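Local coordinates for oligopeptide-binding protein oppA (Lactococcus lactis, PDB 3DRF), which captures oligopeptides in a large cavity that closes like a Venus fly-trap and serves their uptake through the OppABCDF ABC transporter, at residues A[331-336]-A[533-538]; A[336-341]-A[374-379]. All coordinates share one frame; numbering follows the deposited sequence.

Contact 1. Residues A[331-336]-A[533-538]; sequences NVRQAI and KAYVIP
Arg333 reaches from helix 330-339 to the end of helix 516-533 and grips the carbonyl oxygen of Lys533 side-on with two nitrogens. NE lies 3.0 Å and NH2 2.9 Å from Lys533 O, which sits in the guanidinium plane and takes both bonds at moderately bent N-H angles of 145° and 148°. The acceptor belongs to a helix C-terminus in the periplasmic-binding-protein fold: Ala534, with positive phi, is the first residue to leave the helix before strand 536-549 begins. The carbonyl at this helix end, together with the helix dipole, would probably favour a cationic partner. A bend at chi3 turns the guanidinium onto the carbonyl, while NH1 bonds to Leu327 O. Tyr535 CE1 lies over one guanidinium face, toward its rim, 3.5 Å from Arg333 NH2, with the two planes 39° apart; the tyrosine hydroxyl itself bonds to Asp498, which also pairs with Lys533 NZ. Closer to the helix, the aliphatic part of Arg333 covers the turn, its CD 3.3 Å from Ala534 O. The Ala534 methyl packs against two consecutive helix side chains, its CB 3.9 Å from both Arg333 CB and Gln334 CG.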
ATOM      1  N   ASN A 331     -19.997 -14.006  14.746  1.00  9.00           N
ATOM      2  CA  ASN A 331     -20.089 -13.392  16.095  1.00  9.57           C
ATOM      3  C   ASN A 331     -18.737 -13.223  16.763  1.00  8.73           C
ATOM      4  O   ASN A 331     -18.536 -12.307  17.459  1.00  8.88           O
ATOM      5  CB  ASN A 331     -21.019 -14.232  16.997  1.00  9.94           C
ATOM      6  CG  ASN A 331     -22.495 -13.949  16.734  1.00 11.06           C
ATOM      7  OD1 ASN A 331     -22.858 -13.684  15.656  1.00 11.34           O
ATOM      8  ND2 ASN A 331     -23.314 -14.010  17.761  1.00 10.86           N
ATOM      9  N   VAL A 332     -17.861 -14.220  16.577  1.00  8.10           N
ATOM     10  CA  VAL A 332     -16.484 -14.128  17.113  1.00  7.60           C
ATOM     11  C   VAL A 332     -15.674 -12.955  16.504  1.00  7.43           C
ATOM     12  O   VAL A 332     -15.073 -12.223  17.165  1.00  7.58           O
ATOM     13  CB  VAL A 332     -15.753 -15.479  16.933  1.00  7.79           C
ATOM     14  CG1 VAL A 332     -14.300 -15.402  17.455  1.00  9.05           C
ATOM     15  CG2 VAL A 332     -16.511 -16.578  17.754  1.00  7.89           C
ATOM     16  N   ARG A 333     -15.731 -12.875  15.189  1.00  6.89           N
ATOM     17  CA  ARG A 333     -15.042 -11.770  14.449  1.00  6.76           C
ATOM     18  C   ARG A 333     -15.511 -10.398  14.930  1.00  6.62           C
ATOM     19  O   ARG A 333     -14.758  -9.551  15.181  1.00  6.98           O
ATOM     20  CB  ARG A 333     -15.286 -11.882  12.901  1.00  6.50           C
ATOM     21  CG  ARG A 333     -14.643 -13.198  12.340  1.00  7.09           C
ATOM     22  CD  ARG A 333     -14.565 -13.220  10.785  1.00  7.49           C
ATOM     23  NE  ARG A 333     -15.872 -12.945  10.134  1.00  6.88           N
ATOM     24  CZ  ARG A 333     -16.741 -13.881   9.764  1.00  7.49           C
ATOM     25  NH1 ARG A 333     -16.516 -15.157  10.018  1.00  9.31           N
ATOM     26  NH2 ARG A 333     -17.879 -13.556   9.161  1.00  8.51           N
ATOM     27  N   GLN A 334     -16.827 -10.257  15.058  1.00  6.89           N
ATOM     28  CA  GLN A 334     -17.414  -8.998  15.505  1.00  7.30           C
ATOM     29  C   GLN A 334     -17.038  -8.690  16.967  1.00  7.20           C
ATOM     30  O   GLN A 334     -16.646  -7.601  17.283  1.00  7.62           O
ATOM     31  CB  GLN A 334     -18.952  -9.056  15.369  1.00  7.23           C
ATOM     32  CG  GLN A 334     -19.459  -9.055  13.868  1.00  7.53           C
ATOM     33  CD  GLN A 334     -20.952  -9.179  13.785  1.00  9.04           C
ATOM     34  OE1 GLN A 334     -21.583  -9.422  14.759  1.00 10.87           O
ATOM     35  NE2 GLN A 334     -21.501  -8.945  12.621  1.00  9.06           N
ATOM     36  N   ALA A 335     -17.109  -9.724  17.812  1.00  7.00           N
ATOM     37  CA  ALA A 335     -16.838  -9.557  19.260  1.00  7.07           C
ATOM     38  C   ALA A 335     -15.386  -9.066  19.490  1.00  7.40           C
ATOM     39  O   ALA A 335     -15.137  -8.200  20.254  1.00  7.87           O
ATOM     40  CB  ALA A 335     -17.134 -10.892  20.063  1.00  7.87           C
ATOM     41  N   ILE A 336     -14.467  -9.680  18.757  1.00  7.51           N
ATOM     42  CA  ILE A 336     -13.039  -9.356  18.904  1.00  7.89           C
ATOM     43  C   ILE A 336     -12.790  -7.881  18.469  1.00  7.77           C
ATOM     44  O   ILE A 336     -12.028  -7.196  19.028  1.00  7.36           O
ATOM     45  CB  ILE A 336     -12.195 -10.415  18.177  1.00  7.65           C
ATOM     46  CG1 ILE A 336     -12.259 -11.730  18.970  1.00  9.06           C
ATOM     47  CG2 ILE A 336     -10.687  -9.944  17.997  1.00  8.24           C
ATOM     48  CD1 ILE A 336     -11.621 -12.957  18.239  1.00  9.99           C
ATOM     49  N   LYS A 533     -19.684  -8.212   7.878  1.00  6.55           N
ATOM     50  CA  LYS A 533     -19.013  -9.485   7.644  1.00  7.23           C
ATOM     51  C   LYS A 533     -17.810  -9.622   8.600  1.00  7.30           C
ATOM     52  O   LYS A 533     -17.512 -10.683   9.046  1.00  7.26           O
ATOM     53  CB  LYS A 533     -18.505  -9.565   6.190  1.00  8.20           C
ATOM     54  CG  LYS A 533     -19.595  -9.669   5.078  1.00 10.41           C
ATOM     55  CD  LYS A 533     -20.147 -11.034   4.847  1.00 12.38           C
ATOM     56  CE  LYS A 533     -21.180 -11.058   3.691  1.00 12.35           C
ATOM     57  NZ  LYS A 533     -21.526 -12.559   3.338  1.00 13.10           N
ATOM     58  N   ALA A 534     -17.118  -8.520   8.807  1.00  6.33           N
ATOM     59  CA  ALA A 534     -16.049  -8.442   9.791  1.00  6.37           C
ATOM     60  C   ALA A 534     -14.923  -9.445   9.485  1.00  6.28           C
ATOM     61  O   ALA A 534     -14.304  -9.977  10.350  1.00  6.65           O
ATOM     62  CB  ALA A 534     -16.633  -8.664  11.227  1.00  6.66           C
ATOM     63  N   TYR A 535     -14.644  -9.604   8.197  1.00  5.99           N
ATOM     64  CA  TYR A 535     -13.441 -10.327   7.795  1.00  5.63           C
ATOM     65  C   TYR A 535     -12.182  -9.517   8.102  1.00  5.83           C
ATOM     66  O   TYR A 535     -11.171 -10.092   8.321  1.00  6.32           O
ATOM     67  CB  TYR A 535     -13.500 -10.629   6.295  1.00  6.18           C
ATOM     68  CG  TYR A 535     -14.687 -11.502   5.837  1.00  6.43           C
ATOM     69  CD1 TYR A 535     -15.140 -12.594   6.567  1.00  6.28           C
ATOM     70  CD2 TYR A 535     -15.350 -11.228   4.640  1.00  6.82           C
ATOM     71  CE1 TYR A 535     -16.193 -13.385   6.101  1.00  6.90           C
ATOM     72  CE2 TYR A 535     -16.398 -12.018   4.188  1.00  6.74           C
ATOM     73  CZ  TYR A 535     -16.782 -13.083   4.906  1.00  7.01           C
ATOM     74  OH  TYR A 535     -17.801 -13.934   4.496  1.00  8.56           O
ATOM     75  N   VAL A 536     -12.342  -8.190   8.114  1.00  6.04           N
ATOM     76  CA  VAL A 536     -11.306  -7.271   8.601  1.00  7.00           C
ATOM     77  C   VAL A 536     -12.046  -6.215   9.436  1.00  6.84           C
ATOM     78  O   VAL A 536     -13.217  -6.005   9.255  1.00  7.32           O
ATOM     79  CB  VAL A 536     -10.528  -6.614   7.426  1.00  6.69           C
ATOM     80  CG1 VAL A 536      -9.792  -7.692   6.582  1.00  7.57           C
ATOM     81  CG2 VAL A 536     -11.477  -5.761   6.545  1.00  8.69           C
ATOM     82  N   ILE A 537     -11.309  -5.604  10.335  1.00  6.31           N
ATOM     83  CA  ILE A 537     -11.850  -4.551  11.198  1.00  6.81           C
ATOM     84  C   ILE A 537     -10.986  -3.271  10.981  1.00  7.05           C
ATOM     85  O   ILE A 537      -9.829  -3.259  11.179  1.00  7.32           O
ATOM     86  CB  ILE A 537     -11.752  -4.951  12.707  1.00  6.88           C
ATOM     87  CG1 ILE A 537     -12.401  -6.340  13.022  1.00  7.60           C
ATOM     88  CG2 ILE A 537     -12.352  -3.844  13.606  1.00  7.65           C
ATOM     89  CD1 ILE A 537     -13.934  -6.403  12.769  1.00  9.03           C
ATOM     90  N   PRO A 538     -11.649  -2.174  10.586  1.00  7.15           N
ATOM     91  CA  PRO A 538     -10.888  -0.922  10.370  1.00  7.20           C
ATOM     92  C   PRO A 538     -10.297  -0.471  11.712  1.00  6.84           C
ATOM     93  O   PRO A 538     -10.945  -0.559  12.708  1.00  8.79           O
ATOM     94  CB  PRO A 538     -11.946   0.084   9.908  1.00  7.70           C
ATOM     95  CG  PRO A 538     -13.105  -0.779   9.401  1.00  8.09           C
ATOM     96  CD  PRO A 538     -13.092  -1.993  10.287  1.00  8.06           C
TER

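Contact 2. Residues A[336-341]-A[374-379]; sequences IGYARN and KGYEKQ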
ATOM      1  N   ILE A 336     -14.467  -9.680  18.757  1.00  7.51           N
ATOM      2  CA  ILE A 336     -13.039  -9.356  18.904  1.00  7.89           C
ATOM      3  C   ILE A 336     -12.790  -7.881  18.469  1.00  7.77           C
ATOM      4  O   ILE A 336     -12.028  -7.196  19.028  1.00  7.36           O
ATOM      5  CB  ILE A 336     -12.195 -10.415  18.177  1.00  7.65           C
ATOM      6  CG1 ILE A 336     -12.259 -11.730  18.970  1.00  9.06           C
ATOM      7  CG2 ILE A 336     -10.687  -9.944  17.997  1.00  8.24           C
ATOM      8  CD1 ILE A 336     -11.621 -12.957  18.239  1.00  9.99           C
ATOM      9  N   GLY A 337     -13.539  -7.435  17.455  1.00  7.60           N
ATOM     10  CA  GLY A 337     -13.532  -6.017  17.046  1.00  7.58           C
ATOM     11  C   GLY A 337     -14.110  -5.060  18.109  1.00  8.07           C
ATOM     12  O   GLY A 337     -13.521  -4.110  18.435  1.00  8.31           O
ATOM     13  N   TYR A 338     -15.259  -5.446  18.673  1.00  7.64           N
ATOM     14  CA  TYR A 338     -15.894  -4.580  19.710  1.00  8.06           C
ATOM     15  C   TYR A 338     -15.081  -4.480  21.009  1.00  7.41           C
ATOM     16  O   TYR A 338     -15.225  -3.554  21.736  1.00  8.49           O
ATOM     17  CB  TYR A 338     -17.337  -5.033  20.035  1.00  8.34           C
ATOM     18  CG  TYR A 338     -18.334  -4.670  18.947  1.00  8.35           C
ATOM     19  CD1 TYR A 338     -18.553  -3.344  18.597  1.00 10.09           C
ATOM     20  CD2 TYR A 338     -19.064  -5.653  18.284  1.00  9.77           C
ATOM     21  CE1 TYR A 338     -19.471  -2.985  17.583  1.00  9.92           C
ATOM     22  CE2 TYR A 338     -19.987  -5.310  17.281  1.00 10.37           C
ATOM     23  CZ  TYR A 338     -20.171  -3.973  16.948  1.00 10.88           C
ATOM     24  OH  TYR A 338     -21.074  -3.660  15.968  1.00 12.61           O
ATOM     25  N   ALA A 339     -14.268  -5.475  21.271  1.00  7.38           N
ATOM     26  CA  ALA A 339     -13.505  -5.524  22.570  1.00  7.76           C
ATOM     27  C   ALA A 339     -12.281  -4.583  22.561  1.00  7.43           C
ATOM     28  O   ALA A 339     -11.793  -4.216  23.567  1.00  8.30           O
ATOM     29  CB  ALA A 339     -13.039  -6.940  22.819  1.00  7.95           C
ATOM     30  N   ARG A 340     -11.751  -4.235  21.385  1.00  7.46           N
ATOM     31  CA  ARG A 340     -10.586  -3.322  21.374  1.00  7.55           C
ATOM     32  C   ARG A 340     -10.989  -1.911  21.848  1.00  7.67           C
ATOM     33  O   ARG A 340     -12.091  -1.490  21.715  1.00  8.35           O
ATOM     34  CB  ARG A 340      -9.929  -3.192  19.954  1.00  7.32           C
ATOM     35  CG  ARG A 340      -9.219  -4.495  19.479  1.00  7.47           C
ATOM     36  CD  ARG A 340      -8.254  -4.191  18.307  1.00  7.62           C
ATOM     37  NE  ARG A 340      -8.976  -3.612  17.168  1.00  7.32           N
ATOM     38  CZ  ARG A 340      -8.351  -3.151  16.095  1.00  7.57           C
ATOM     39  NH1 ARG A 340      -9.049  -2.637  15.137  1.00  8.15           N
ATOM     40  NH2 ARG A 340      -7.035  -3.222  16.025  1.00  7.86           N
ATOM     41  N   ASN A 341      -9.983  -1.241  22.427  1.00  8.31           N
ATOM     42  CA  ASN A 341     -10.094   0.130  22.860  1.00  8.11           C
ATOM     43  C   ASN A 341      -9.213   1.078  22.031  1.00  8.04           C
ATOM     44  O   ASN A 341      -8.341   1.717  22.535  1.00  8.25           O
ATOM     45  CB  ASN A 341      -9.728   0.236  24.368  1.00  8.49           C
ATOM     46  CG  ASN A 341      -8.355  -0.306  24.687  1.00  8.31           C
ATOM     47  OD1 ASN A 341      -7.802  -1.069  24.006  1.00  8.33           O
ATOM     48  ND2 ASN A 341      -7.820   0.149  25.806  1.00  9.53           N
ATOM     49  N   LYS A 374     -21.200   3.193  10.774  1.00 13.30           N
ATOM     50  CA  LYS A 374     -20.748   2.826  12.104  1.00 13.96           C
ATOM     51  C   LYS A 374     -19.927   1.540  12.002  1.00 12.92           C
ATOM     52  O   LYS A 374     -20.300   0.582  11.391  1.00 13.86           O
ATOM     53  CB  LYS A 374     -21.924   2.568  13.018  1.00 15.36           C
ATOM     54  CG  LYS A 374     -22.931   3.684  13.088  1.00 17.59           C
ATOM     55  CD  LYS A 374     -22.314   5.027  13.472  1.00 21.21           C
ATOM     56  CE  LYS A 374     -23.371   6.166  13.528  1.00 23.72           C
ATOM     57  NZ  LYS A 374     -22.690   7.445  13.494  1.00 25.75           N
ATOM     58  N   GLY A 375     -18.795   1.591  12.659  1.00 11.49           N
ATOM     59  CA  GLY A 375     -17.873   0.479  12.722  1.00 10.42           C
ATOM     60  C   GLY A 375     -17.571   0.103  14.174  1.00  9.79           C
ATOM     61  O   GLY A 375     -18.449   0.027  14.983  1.00 10.65           O
ATOM     62  N   TYR A 376     -16.302  -0.058  14.457  1.00  9.09           N
ATOM     63  CA  TYR A 376     -15.796  -0.606  15.741  1.00  8.61           C
ATOM     64  C   TYR A 376     -14.992   0.468  16.453  1.00  8.71           C
ATOM     65  O   TYR A 376     -14.188   0.181  17.303  1.00  9.75           O
ATOM     66  CB  TYR A 376     -14.963  -1.922  15.496  1.00  8.37           C
ATOM     67  CG  TYR A 376     -15.805  -3.011  14.838  1.00  8.42           C
ATOM     68  CD1 TYR A 376     -16.486  -3.982  15.595  1.00  7.83           C
ATOM     69  CD2 TYR A 376     -16.004  -3.006  13.450  1.00  7.38           C
ATOM     70  CE1 TYR A 376     -17.286  -4.926  14.969  1.00  7.53           C
ATOM     71  CE2 TYR A 376     -16.792  -3.947  12.850  1.00  7.69           C
ATOM     72  CZ  TYR A 376     -17.442  -4.891  13.606  1.00  6.83           C
ATOM     73  OH  TYR A 376     -18.251  -5.825  13.042  1.00  8.59           O
ATOM     74  N   GLU A 377     -15.273   1.712  16.098  1.00  9.03           N
ATOM     75  CA  GLU A 377     -14.534   2.860  16.657  1.00  9.79           C
ATOM     76  C   GLU A 377     -14.819   3.167  18.158  1.00  9.61           C
ATOM     77  O   GLU A 377     -14.119   3.915  18.763  1.00 10.55           O
ATOM     78  CB  GLU A 377     -14.751   4.121  15.784  1.00 10.49           C
ATOM     79  CG  GLU A 377     -16.208   4.645  15.734  1.00 11.12           C
ATOM     80  CD  GLU A 377     -17.121   3.984  14.687  1.00 12.21           C
ATOM     81  OE1 GLU A 377     -16.727   3.040  14.096  1.00 12.43           O
ATOM     82  OE2 GLU A 377     -18.251   4.426  14.545  1.00 15.45           O
ATOM     83  N   LYS A 378     -15.891   2.561  18.678  1.00  9.69           N
ATOM     84  CA  LYS A 378     -16.247   2.665  20.099  1.00 10.45           C
ATOM     85  C   LYS A 378     -16.182   1.285  20.740  1.00 10.26           C
ATOM     86  O   LYS A 378     -16.770   0.374  20.278  1.00 10.65           O
ATOM     87  CB  LYS A 378     -17.677   3.237  20.236  1.00 11.48           C
ATOM     88  CG  LYS A 378     -18.187   3.364  21.650  1.00 15.85           C
ATOM     89  CD  LYS A 378     -19.501   4.069  21.638  1.00 20.05           C
ATOM     90  CE  LYS A 378     -20.071   4.264  23.092  1.00 23.01           C
ATOM     91  NZ  LYS A 378     -19.081   4.910  23.986  1.00 24.71           N
ATOM     92  N   GLN A 379     -15.417   1.181  21.824  1.00  9.58           N
ATOM     93  CA  GLN A 379     -15.325  -0.084  22.551  1.00  9.52           C
ATOM     94  C   GLN A 379     -16.725  -0.467  23.077  1.00  9.48           C
ATOM     95  O   GLN A 379     -17.430   0.373  23.539  1.00 10.59           O
ATOM     96  CB  GLN A 379     -14.332   0.019  23.722  1.00  9.52           C
ATOM     97  CG  GLN A 379     -14.108  -1.370  24.390  1.00  9.26           C
ATOM     98  CD  GLN A 379     -13.105  -1.314  25.557  1.00  9.66           C
ATOM     99  OE1 GLN A 379     -12.327  -2.192  25.746  1.00 12.34           O
ATOM    100  NE2 GLN A 379     -13.192  -0.288  26.327  1.00 10.19           N
TER
HETATM  101  O   HOH W   1     -20.955  -1.187  14.953  1.00 16.19           O
HETATM  102  O   HOH W   2     -20.905  -5.530  13.834  1.00 20.65           O
HETATM  103  O   HOH W   3     -12.363   0.195  19.517  1.00 10.25           O
HETATM  104  O   HOH W   4     -11.658  -0.518  15.335  1.00 11.94           O
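Tyr338 and Tyr376 meet at an oblique angle, ring centroids 4.6 Å apart and planes inclined by 47°. CE1 of Tyr376 stands over the centre of the Tyr338 ring, 3.6 Å from Tyr338 CE2, and the neighbouring CD1 lies 3.6 Å from Gly337 C, so the CD1-CE1 bond of Tyr376 borders both the helix backbone and the Tyr338 ring face. The hydroxyls are joined through a water, 2.8 Å from Tyr338 OH and donating to Tyr376 OH; a second water links Tyr338 OH to Gly375 O. Direct partners fix both phenols further, Lys383 NZ for Tyr338 OH and Asn531 O for Tyr376 OH. Past the rings, the aliphatic chain of Gln379, with CG anti to the backbone N (chi1 -173°), runs beside the helix end and brings CG to 3.4 Å from Arg340 O. A third water donates to both Arg340 O and Tyr376 O, tying the loop to the backbone at Arg340. Within the loop, the Glu377 carboxylate turns back to receive Gly375 N at OE1, 2.9 Å away. In this family 5 solute-binding protein of the periplasmic-binding-protein fold, the loop leading into helix 381-390 folds over the C-terminal part of helix 330-339, with aromatic packing and bridging waters between them.

In the fold
Helix 330-339 serves both contacts, which share Ile336 and have centres about 9 Å apart. Contact 1 is the more buried and uses the N-terminal half of the helix; its chemistry is direct, a charged side chain on a backbone carbonyl. Contact 2, only partly buried, lies at the C-terminal end of the helix, where aromatic packing and bridging waters take over. They also differ in reach: contact 1 brings together segments 197 residues apart, contact 2 segments only 33 apart. Tyr376 connects the two, its OH 3.5 Å from Gln334 CG and its CD2 3.7 Å from Ile537 CG2, so loop 374-379 also packs against the start of strand 536-549.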